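Local coordinates for protein chitinase (Chromobacterium violaceum, PDB 4TXG) that probably hydrolyses the glycosidic bonds of chitin, a polysaccharide that it is also thought to bind, at residues Gly450-Pro453 with Ala454-Asn458; Gly518-Pro521 with Met522-Lys526; Gly534-Leu537 with Ala538-Ile542. All coordinates share one frame; numbering follows the deposited sequence.

Contact 1: residues Gly450-Pro453 with Ala454-Asn458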
ATOM      1  N   GLY A 450      -9.885   9.236  -2.477  1.00  7.10           N
ATOM      2  CA  GLY A 450      -9.843  10.641  -2.824  1.00  7.55           C
ATOM      3  C   GLY A 450      -9.282  10.837  -4.219  1.00 10.78           C
ATOM      4  O   GLY A 450      -9.725  11.723  -4.953  1.00  8.98           O
ATOM      5  N   GLY A 451      -8.316  10.000  -4.597  1.00  7.50           N
ATOM      6  CA  GLY A 451      -7.630  10.171  -5.871  1.00  7.75           C
ATOM      7  C   GLY A 451      -7.662   8.953  -6.782  1.00  7.55           C
ATOM      8  O   GLY A 451      -7.028   8.961  -7.838  1.00  9.09           O
ATOM      9  N   LEU A 452      -8.393   7.915  -6.371  1.00  7.21           N
ATOM     10  CA  LEU A 452      -8.499   6.652  -7.126  1.00  7.05           C
ATOM     11  C   LEU A 452      -9.922   6.092  -7.115  1.00  7.01           C
ATOM     12  O   LEU A 452     -10.610   6.185  -6.105  1.00  6.89           O
ATOM     13  CB  LEU A 452      -7.573   5.575  -6.540  1.00  6.71           C
ATOM     14  CG  LEU A 452      -6.051   5.741  -6.687  1.00  7.55           C
ATOM     15  CD1 LEU A 452      -5.339   4.658  -5.884  1.00  9.57           C
ATOM     16  CD2 LEU A 452      -5.644   5.691  -8.153  1.00  8.10           C
ATOM     17  N   PRO A 453     -10.348   5.465  -8.222  1.00  7.12           N
ATOM     18  CA  PRO A 453     -11.568   4.655  -8.147  1.00  7.07           C
ATOM     19  C   PRO A 453     -11.315   3.387  -7.332  1.00 10.10           C
ATOM     20  O   PRO A 453     -10.158   2.968  -7.221  1.00  9.11           O
ATOM     21  CB  PRO A 453     -11.852   4.309  -9.610  1.00  9.36           C
ATOM     22  CG  PRO A 453     -10.456   4.238 -10.222  1.00  8.49           C
ATOM     23  CD  PRO A 453      -9.702   5.381  -9.543  1.00  7.36           C
ATOM     24  N   ALA A 454     -12.370   2.785  -6.786  1.00  6.65           N
ATOM     25  CA  ALA A 454     -12.224   1.587  -5.964  1.00  6.37           C
ATOM     26  C   ALA A 454     -11.495   0.481  -6.716  1.00  6.64           C
ATOM     27  O   ALA A 454     -10.735  -0.283  -6.122  1.00  9.12           O
ATOM     28  CB  ALA A 454     -13.598   1.094  -5.483  1.00  7.92           C
ATOM     29  N   SER A 455     -11.706   0.423  -8.027  1.00  6.60           N
ATOM     30  CA  SER A 455     -11.091  -0.611  -8.862  1.00  7.17           C
ATOM     31  C   SER A 455      -9.555  -0.551  -8.888  1.00  9.60           C
ATOM     32  O   SER A 455      -8.906  -1.525  -9.257  1.00  9.59           O
ATOM     33  CB  SER A 455     -11.632  -0.516 -10.296  1.00 10.37           C
ATOM     34  OG  SER A 455     -11.363   0.767 -10.853  1.00  9.88           O
ATOM     35  N   ARG A 456      -8.973   0.580  -8.491  1.00  6.93           N
ATOM     36  CA  ARG A 456      -7.519   0.716  -8.522  1.00  6.45           C
ATOM     37  C   ARG A 456      -6.925   0.712  -7.119  1.00  7.32           C
ATOM     38  O   ARG A 456      -5.781   1.107  -6.929  1.00  7.23           O
ATOM     39  CB  ARG A 456      -7.112   1.996  -9.292  1.00  6.74           C
ATOM     40  CG  ARG A 456      -7.370   1.852 -10.807  1.00  7.11           C
ATOM     41  CD  ARG A 456      -7.213   3.139 -11.625  1.00  9.04           C
ATOM     42  NE  ARG A 456      -5.902   3.759 -11.456  1.00  7.57           N
ATOM     43  CZ  ARG A 456      -5.720   5.074 -11.413  1.00  8.16           C
ATOM     44  NH1 ARG A 456      -6.765   5.885 -11.547  1.00  7.94           N
ATOM     45  NH2 ARG A 456      -4.506   5.583 -11.229  1.00  7.93           N
ATOM     46  N   VAL A 457      -7.701   0.241  -6.145  1.00  5.94           N
ATOM     47  CA  VAL A 457      -7.209   0.113  -4.771  1.00  7.73           C
ATOM     48  C   VAL A 457      -7.287  -1.340  -4.298  1.00  9.04           C
ATOM     49  O   VAL A 457      -8.323  -1.983  -4.461  1.00  8.35           O
ATOM     50  CB  VAL A 457      -8.022   0.991  -3.788  1.00  7.44           C
ATOM     51  CG1 VAL A 457      -7.471   0.867  -2.370  1.00  7.92           C
ATOM     52  CG2 VAL A 457      -8.013   2.460  -4.237  1.00  9.11           C
ATOM     53  N   ASN A 458      -6.203  -1.848  -3.719  1.00  5.69           N
ATOM     54  CA  ASN A 458      -6.225  -3.160  -3.062  1.00  6.15           C
ATOM     55  C   ASN A 458      -5.748  -3.009  -1.627  1.00  6.65           C
ATOM     56  O   ASN A 458      -4.780  -2.300  -1.369  1.00  6.59           O
ATOM     57  CB  ASN A 458      -5.353  -4.161  -3.812  1.00  7.10           C
ATOM     58  CG  ASN A 458      -5.608  -4.125  -5.308  1.00 10.39           C
ATOM     59  OD1 ASN A 458      -6.578  -4.688  -5.801  1.00  8.66           O
ATOM     60  ND2 ASN A 458      -4.758  -3.420  -6.025  1.00 12.88           N
TER
HETATM   61  O   HOH W   1      -5.941   8.386 -10.424  1.00 13.26           O
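NH1 of R456 is held by two polar partners while it rests 3.6 Å from P453 CD. One is water 1, which accepts from R456 NH1 at 2.9 Å and itself donates to G451 O, so the guanidinium is tied back to the start of its own loop. The other is the carbonyl oxygen of E124. NH2 donates to L389 O and NE makes a weak bond to D390 O, so that all three nitrogens of this buried group find acceptors, and the carbonyl dipoles around it probably ease the cost of burying its charge. One face of the flat group carries L452 CD2, 3.2 Å above the plane and over its centre. The two side chains cross at about a right angle, which lets a single methyl sit on the guanidinium. R456 runs extended through chi2 and then bends at chi3 (56°); its CD meets P453 CG at 3.7 Å before the head turns its face to the leucine methyl.

Within the (beta/alpha)8 barrel of family 18 this is the turn that leads from helix 441-448 into strand 457-462, and V392 of the neighbouring parallel strand 391-395 both touches L452 and shares a backbone hydrogen bond with R456. The chain makes the turn through two consecutive 3-10 type bonds. R456 N reaches P453 O at 3.0 Å, almost straight at hydrogen (163°) but well above the carbonyl plane, and V457 N follows with A454 O. The other branch of L452, CD1, lies 3.8 Å from CG2 of V457, and this same valine methyl also approaches P453 O. S455 OG stands 3.6 Å from P453 CG.

Contact 2: residues Gly518-Pro521 with Met522-Lys526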
ATOM      1  N   GLY A 518       7.727 -10.342  18.503  1.00  9.78           N
ATOM      2  CA  GLY A 518       6.565 -11.212  18.383  1.00  8.52           C
ATOM      3  C   GLY A 518       6.172 -11.548  16.949  1.00  8.16           C
ATOM      4  O   GLY A 518       4.981 -11.630  16.638  1.00  8.33           O
ATOM      5  N   SER A 519       7.169 -11.731  16.079  1.00  8.52           N
ATOM      6  CA  SER A 519       6.927 -11.990  14.656  1.00 11.20           C
ATOM      7  C   SER A 519       6.958 -13.474  14.346  1.00  8.18           C
ATOM      8  O   SER A 519       7.978 -14.130  14.554  1.00 11.48           O
ATOM      9  CB  SER A 519       7.971 -11.285  13.772  1.00 14.11           C
ATOM     10  OG  SER A 519       7.962  -9.884  13.973  1.00 14.87           O
ATOM     11  N   ASN A 520       5.847 -13.985  13.819  1.00  8.12           N
ATOM     12  CA  ASN A 520       5.686 -15.405  13.513  1.00  8.23           C
ATOM     13  C   ASN A 520       4.856 -15.582  12.251  1.00  7.95           C
ATOM     14  O   ASN A 520       3.990 -14.762  11.980  1.00  8.38           O
ATOM     15  CB  ASN A 520       4.972 -16.148  14.651  1.00  8.49           C
ATOM     16  CG  ASN A 520       5.616 -15.929  16.004  1.00  8.79           C
ATOM     17  OD1 ASN A 520       6.605 -16.580  16.341  1.00 10.57           O
ATOM     18  ND2 ASN A 520       5.041 -15.028  16.795  1.00  8.62           N
ATOM     19  N   PRO A 521       5.073 -16.680  11.512  1.00  8.21           N
ATOM     20  CA  PRO A 521       4.119 -17.031  10.455  1.00  8.04           C
ATOM     21  C   PRO A 521       2.807 -17.471  11.091  1.00  8.72           C
ATOM     22  O   PRO A 521       2.838 -17.940  12.233  1.00  8.71           O
ATOM     23  CB  PRO A 521       4.805 -18.194   9.734  1.00  8.46           C
ATOM     24  CG  PRO A 521       5.642 -18.846  10.802  1.00  9.09           C
ATOM     25  CD  PRO A 521       6.141 -17.686  11.656  1.00  9.07           C
ATOM     26  N   MET A 522       1.683 -17.340  10.389  1.00  7.82           N
ATOM     27  CA  MET A 522       0.415 -17.698  11.020  1.00  9.20           C
ATOM     28  C   MET A 522       0.307 -19.201  11.323  1.00  8.45           C
ATOM     29  O   MET A 522      -0.433 -19.590  12.238  1.00  8.68           O
ATOM     30  CB  MET A 522      -0.771 -17.226  10.163  1.00  7.66           C
ATOM     31  CG  MET A 522      -1.257 -15.804  10.536  1.00  8.56           C
ATOM     32  SD  MET A 522      -1.553 -15.608  12.312  1.00 10.36           S
ATOM     33  CE  MET A 522      -2.763 -16.894  12.587  1.00  9.35           C
ATOM     34  N   TRP A 523       1.041 -20.057  10.605  1.00  8.98           N
ATOM     35  CA  TRP A 523       1.017 -21.471  10.996  1.00  9.35           C
ATOM     36  C   TRP A 523       1.590 -21.660  12.396  1.00  9.98           C
ATOM     37  O   TRP A 523       1.106 -22.500  13.163  1.00 10.15           O
ATOM     38  CB  TRP A 523       1.771 -22.391  10.017  1.00  9.70           C
ATOM     39  CG  TRP A 523       2.947 -21.823   9.234  1.00 10.02           C
ATOM     40  CD1 TRP A 523       2.883 -21.122   8.056  1.00 10.63           C
ATOM     41  CD2 TRP A 523       4.348 -22.001   9.514  1.00 10.93           C
ATOM     42  NE1 TRP A 523       4.148 -20.825   7.613  1.00  9.19           N
ATOM     43  CE2 TRP A 523       5.065 -21.346   8.488  1.00  9.59           C
ATOM     44  CE3 TRP A 523       5.063 -22.622  10.545  1.00 10.26           C
ATOM     45  CZ2 TRP A 523       6.465 -21.297   8.460  1.00 12.41           C
ATOM     46  CZ3 TRP A 523       6.451 -22.582  10.515  1.00 13.74           C
ATOM     47  CH2 TRP A 523       7.137 -21.918   9.479  1.00 13.50           C
ATOM     48  N   HIS A 524       2.606 -20.881  12.750  1.00 10.16           N
ATOM     49  CA  HIS A 524       3.167 -21.036  14.081  1.00  9.79           C
ATOM     50  C   HIS A 524       2.180 -20.517  15.128  1.00 13.07           C
ATOM     51  O   HIS A 524       2.006 -21.144  16.170  1.00 10.11           O
ATOM     52  CB  HIS A 524       4.523 -20.331  14.213  1.00 10.34           C
ATOM     53  CG  HIS A 524       5.160 -20.539  15.556  1.00 10.60           C
ATOM     54  ND1 HIS A 524       5.442 -21.788  16.052  1.00 11.68           N
ATOM     55  CD2 HIS A 524       5.531 -19.653  16.513  1.00 10.04           C
ATOM     56  CE1 HIS A 524       5.979 -21.669  17.260  1.00 12.96           C
ATOM     57  NE2 HIS A 524       6.032 -20.386  17.562  1.00 10.62           N
ATOM     58  N   ALA A 525       1.505 -19.403  14.841  1.00 10.59           N
ATOM     59  CA  ALA A 525       0.475 -18.893  15.744  1.00  9.08           C
ATOM     60  C   ALA A 525      -0.668 -19.899  15.925  1.00 12.85           C
ATOM     61  O   ALA A 525      -1.241 -20.009  17.007  1.00 13.80           O
ATOM     62  CB  ALA A 525      -0.067 -17.559  15.231  1.00 10.44           C
ATOM     63  N   LYS A 526      -0.999 -20.629  14.864  1.00 11.41           N
ATOM     64  CA  LYS A 526      -2.037 -21.653  14.954  1.00 10.29           C
ATOM     65  C   LYS A 526      -1.576 -22.829  15.822  1.00 12.89           C
ATOM     66  O   LYS A 526      -2.378 -23.407  16.563  1.00 12.78           O
ATOM     67  CB  LYS A 526      -2.451 -22.125  13.551  1.00  9.92           C
ATOM     68  CG  LYS A 526      -3.358 -21.114  12.827  1.00 13.47           C
ATOM     69  CD  LYS A 526      -4.746 -21.140  13.462  1.00 19.59           C
ATOM     70  CE  LYS A 526      -5.495 -19.821  13.357  1.00 23.19           C
ATOM     71  NZ  LYS A 526      -6.783 -19.877  14.148  1.00 22.43           N
TER
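P521 O receives two backbone N-H groups at the start of helix 522-530, where P521 is the N-cap residue. The bond from A525 N, 3.3 Å long, is close to straight (162°) and lies in the carbonyl plane; that from H524 N is weak. The proline ring itself meets W523: CG stands 3.4 Å from the centroid of the six-membered ring and only 9° off its normal, a CH-pi contact, while CB sits 3.4 Å from CE2. With chi1 at 29°, away from any staggered position, W523 lays its ring face against the proline, and its NE1 donates to A606 O.

N520, just before the helix, meets H524 four residues on. OD1 of N520 comes to the edge of the imidazole, 3.3 Å from H524 CD2, but takes its hydrogen bond from I504 N; ND2 is used by D502 O and T465 OG1. H524 is held at both nitrogens, ND1 by the hydroxyl of Y536 and NE2 by the carbonyl of I501, which fixes the ring's rotation.

These buried polar groups pair with I501, D502 and I504 of one loop, with T465 and A606, and with Y536 beyond the helix, binding the helix start into what is probably the alpha+beta insertion domain of family 18 chitinases. I501 O can only accept, so NE2 carries a proton; a neutral ring with ND1 accepting from Y536 would fit but is unproven.

Contact 3: residues Gly534-Leu537 with Ala538-Ile542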
ATOM      1  N   GLY A 534       5.857 -26.724  17.681  1.00 17.43           N
ATOM      2  CA  GLY A 534       6.330 -26.722  16.304  1.00 19.61           C
ATOM      3  C   GLY A 534       7.624 -27.503  16.127  1.00 17.58           C
ATOM      4  O   GLY A 534       8.648 -27.167  16.720  1.00 17.64           O
ATOM      5  N   SER A 535       7.583 -28.543  15.302  1.00 16.71           N
ATOM      6  CA  SER A 535       8.742 -29.418  15.107  1.00 18.89           C
ATOM      7  C   SER A 535       9.863 -28.739  14.315  1.00 20.64           C
ATOM      8  O   SER A 535      10.990 -29.239  14.263  1.00 21.88           O
ATOM      9  CB  SER A 535       8.323 -30.702  14.393  1.00 22.42           C
ATOM     10  OG  SER A 535       7.852 -30.415  13.088  1.00 23.31           O
ATOM     11  N   TYR A 536       9.534 -27.607  13.699  1.00 18.32           N
ATOM     12  CA  TYR A 536      10.454 -26.832  12.870  1.00 16.94           C
ATOM     13  C   TYR A 536      11.363 -25.876  13.654  1.00 17.63           C
ATOM     14  O   TYR A 536      12.190 -25.191  13.061  1.00 17.69           O
ATOM     15  CB  TYR A 536       9.637 -26.022  11.849  1.00 15.22           C
ATOM     16  CG  TYR A 536       8.398 -25.420  12.487  1.00 14.25           C
ATOM     17  CD1 TYR A 536       8.499 -24.325  13.334  1.00 12.02           C
ATOM     18  CD2 TYR A 536       7.140 -25.984  12.288  1.00 15.32           C
ATOM     19  CE1 TYR A 536       7.380 -23.786  13.962  1.00 12.31           C
ATOM     20  CE2 TYR A 536       6.011 -25.447  12.898  1.00 14.74           C
ATOM     21  CZ  TYR A 536       6.138 -24.352  13.736  1.00 13.81           C
ATOM     22  OH  TYR A 536       5.023 -23.825  14.349  1.00 12.94           O
ATOM     23  N   LEU A 537      11.202 -25.798  14.974  1.00 14.33           N
ATOM     24  CA  LEU A 537      11.946 -24.799  15.745  1.00 14.94           C
ATOM     25  C   LEU A 537      13.455 -24.932  15.562  1.00 16.09           C
ATOM     26  O   LEU A 537      14.149 -23.938  15.343  1.00 20.34           O
ATOM     27  CB  LEU A 537      11.606 -24.881  17.235  1.00 16.58           C
ATOM     28  CG  LEU A 537      10.234 -24.380  17.689  1.00 16.94           C
ATOM     29  CD1 LEU A 537      10.159 -24.393  19.213  1.00 20.39           C
ATOM     30  CD2 LEU A 537       9.898 -22.978  17.126  1.00 15.49           C
ATOM     31  N   ALA A 538      13.954 -26.162  15.647  1.00 20.08           N
ATOM     32  CA  ALA A 538      15.387 -26.409  15.523  1.00 23.02           C
ATOM     33  C   ALA A 538      15.897 -25.963  14.152  1.00 24.73           C
ATOM     34  O   ALA A 538      17.011 -25.447  14.035  1.00 25.68           O
ATOM     35  CB  ALA A 538      15.701 -27.883  15.762  1.00 24.63           C
ATOM     36  N   ALA A 539      15.067 -26.126  13.123  1.00 20.93           N
ATOM     37  CA  ALA A 539      15.450 -25.730  11.767  1.00 21.16           C
ATOM     38  C   ALA A 539      15.631 -24.217  11.638  1.00 21.76           C
ATOM     39  O   ALA A 539      16.300 -23.753  10.711  1.00 26.47           O
ATOM     40  CB  ALA A 539      14.416 -26.230  10.755  1.00 24.39           C
ATOM     41  N   TYR A 540      15.039 -23.452  12.559  1.00 16.02           N
ATOM     42  CA  TYR A 540      15.219 -22.002  12.594  1.00 17.62           C
ATOM     43  C   TYR A 540      16.378 -21.605  13.506  1.00 22.39           C
ATOM     44  O   TYR A 540      16.592 -20.422  13.769  1.00 24.10           O
ATOM     45  CB  TYR A 540      13.934 -21.298  13.050  1.00 18.80           C
ATOM     46  CG  TYR A 540      12.940 -21.098  11.925  1.00 16.07           C
ATOM     47  CD1 TYR A 540      13.203 -20.198  10.897  1.00 17.89           C
ATOM     48  CD2 TYR A 540      11.753 -21.814  11.882  1.00 16.45           C
ATOM     49  CE1 TYR A 540      12.313 -20.022   9.850  1.00 16.13           C
ATOM     50  CE2 TYR A 540      10.850 -21.643  10.836  1.00 13.57           C
ATOM     51  CZ  TYR A 540      11.137 -20.743   9.827  1.00 14.20           C
ATOM     52  OH  TYR A 540      10.251 -20.570   8.791  1.00 14.47           O
ATOM     53  N   GLY A 541      17.121 -22.596  13.983  1.00 22.80           N
ATOM     54  CA  GLY A 541      18.242 -22.350  14.876  1.00 24.86           C
ATOM     55  C   GLY A 541      17.785 -22.005  16.279  1.00 27.25           C
ATOM     56  O   GLY A 541      18.516 -21.391  17.055  1.00 28.98           O
ATOM     57  N   ILE A 542      16.566 -22.411  16.607  1.00 26.34           N
ATOM     58  CA  ILE A 542      15.983 -22.104  17.904  1.00 24.30           C
ATOM     59  C   ILE A 542      16.105 -23.312  18.821  1.00 28.57           C
ATOM     60  O   ILE A 542      15.508 -24.351  18.559  1.00 32.36           O
ATOM     61  CB  ILE A 542      14.501 -21.693  17.774  1.00 23.17           C
ATOM     62  CG1 ILE A 542      14.380 -20.382  16.995  1.00 24.13           C
ATOM     63  CG2 ILE A 542      13.865 -21.570  19.141  1.00 25.07           C
ATOM     64  CD1 ILE A 542      12.954 -20.009  16.624  1.00 24.55           C
TER
HETATM   65  O   HOH W   2      13.327 -28.583  13.162  1.00 21.60           O
HETATM   66  O   HOH W   3      12.448 -28.497  16.874  1.00 22.31           O
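L537 and I542 frame a Schellman motif that ends the short 3-10 segment 538-540. Its backbone signature is complete: I542 N donates to L537 O at 3.1 Å, G541 N donates to A538 O at 2.9 Å, and G541 has the positive phi (75°) that reverses the chain. L537 O also takes Y540 N at 3.0 Å, the two donors reaching it from opposite faces of its plane. Just upstream, Y536 O receives weak bonds from A539 N and Y540 N, following the type I turn G534-L537.

Two waters extend this network at the more exposed side. Both donate to S535 O; water 3 accepts from A538 N at 3.0 Å, and water 2 accepts weakly from A539 N.

Apolar contacts accompany the backbone bonds. CD2 of L537 and CD1 of I542 approach to 4.3 Å, the hydrophobic pairing expected across a Schellman motif, with I504 also touching the isoleucine. The Y536 and Y540 rings are loosely adjacent, and the hydroxyl of Y540 is bonded to W505 NE1. Within the turn, CA of G534 lies 3.5 Å above one face of the Y536 ring, offset toward its rim.

In the fold
From the N terminus, contact 1 comes first, closing the turn between helix 441-448 and strand 457-462, the seventh strand of the barrel. The chain then leaves the barrel, and contact 2 closes the loop that enters helix 522-530. Contact 3 follows in the loop between that helix and strand 556-560. The three are in series, none nested or crossing. Contact 1 stands apart, its nearest atoms about 18 Å from contact 2 and about 26 Å from contact 3. Contacts 2 and 3 touch: beside the H524-Y536 bond, W523 packs against Y536 and Y540, and L537 reaches the H524 ring, tying the helix to the loop that follows it.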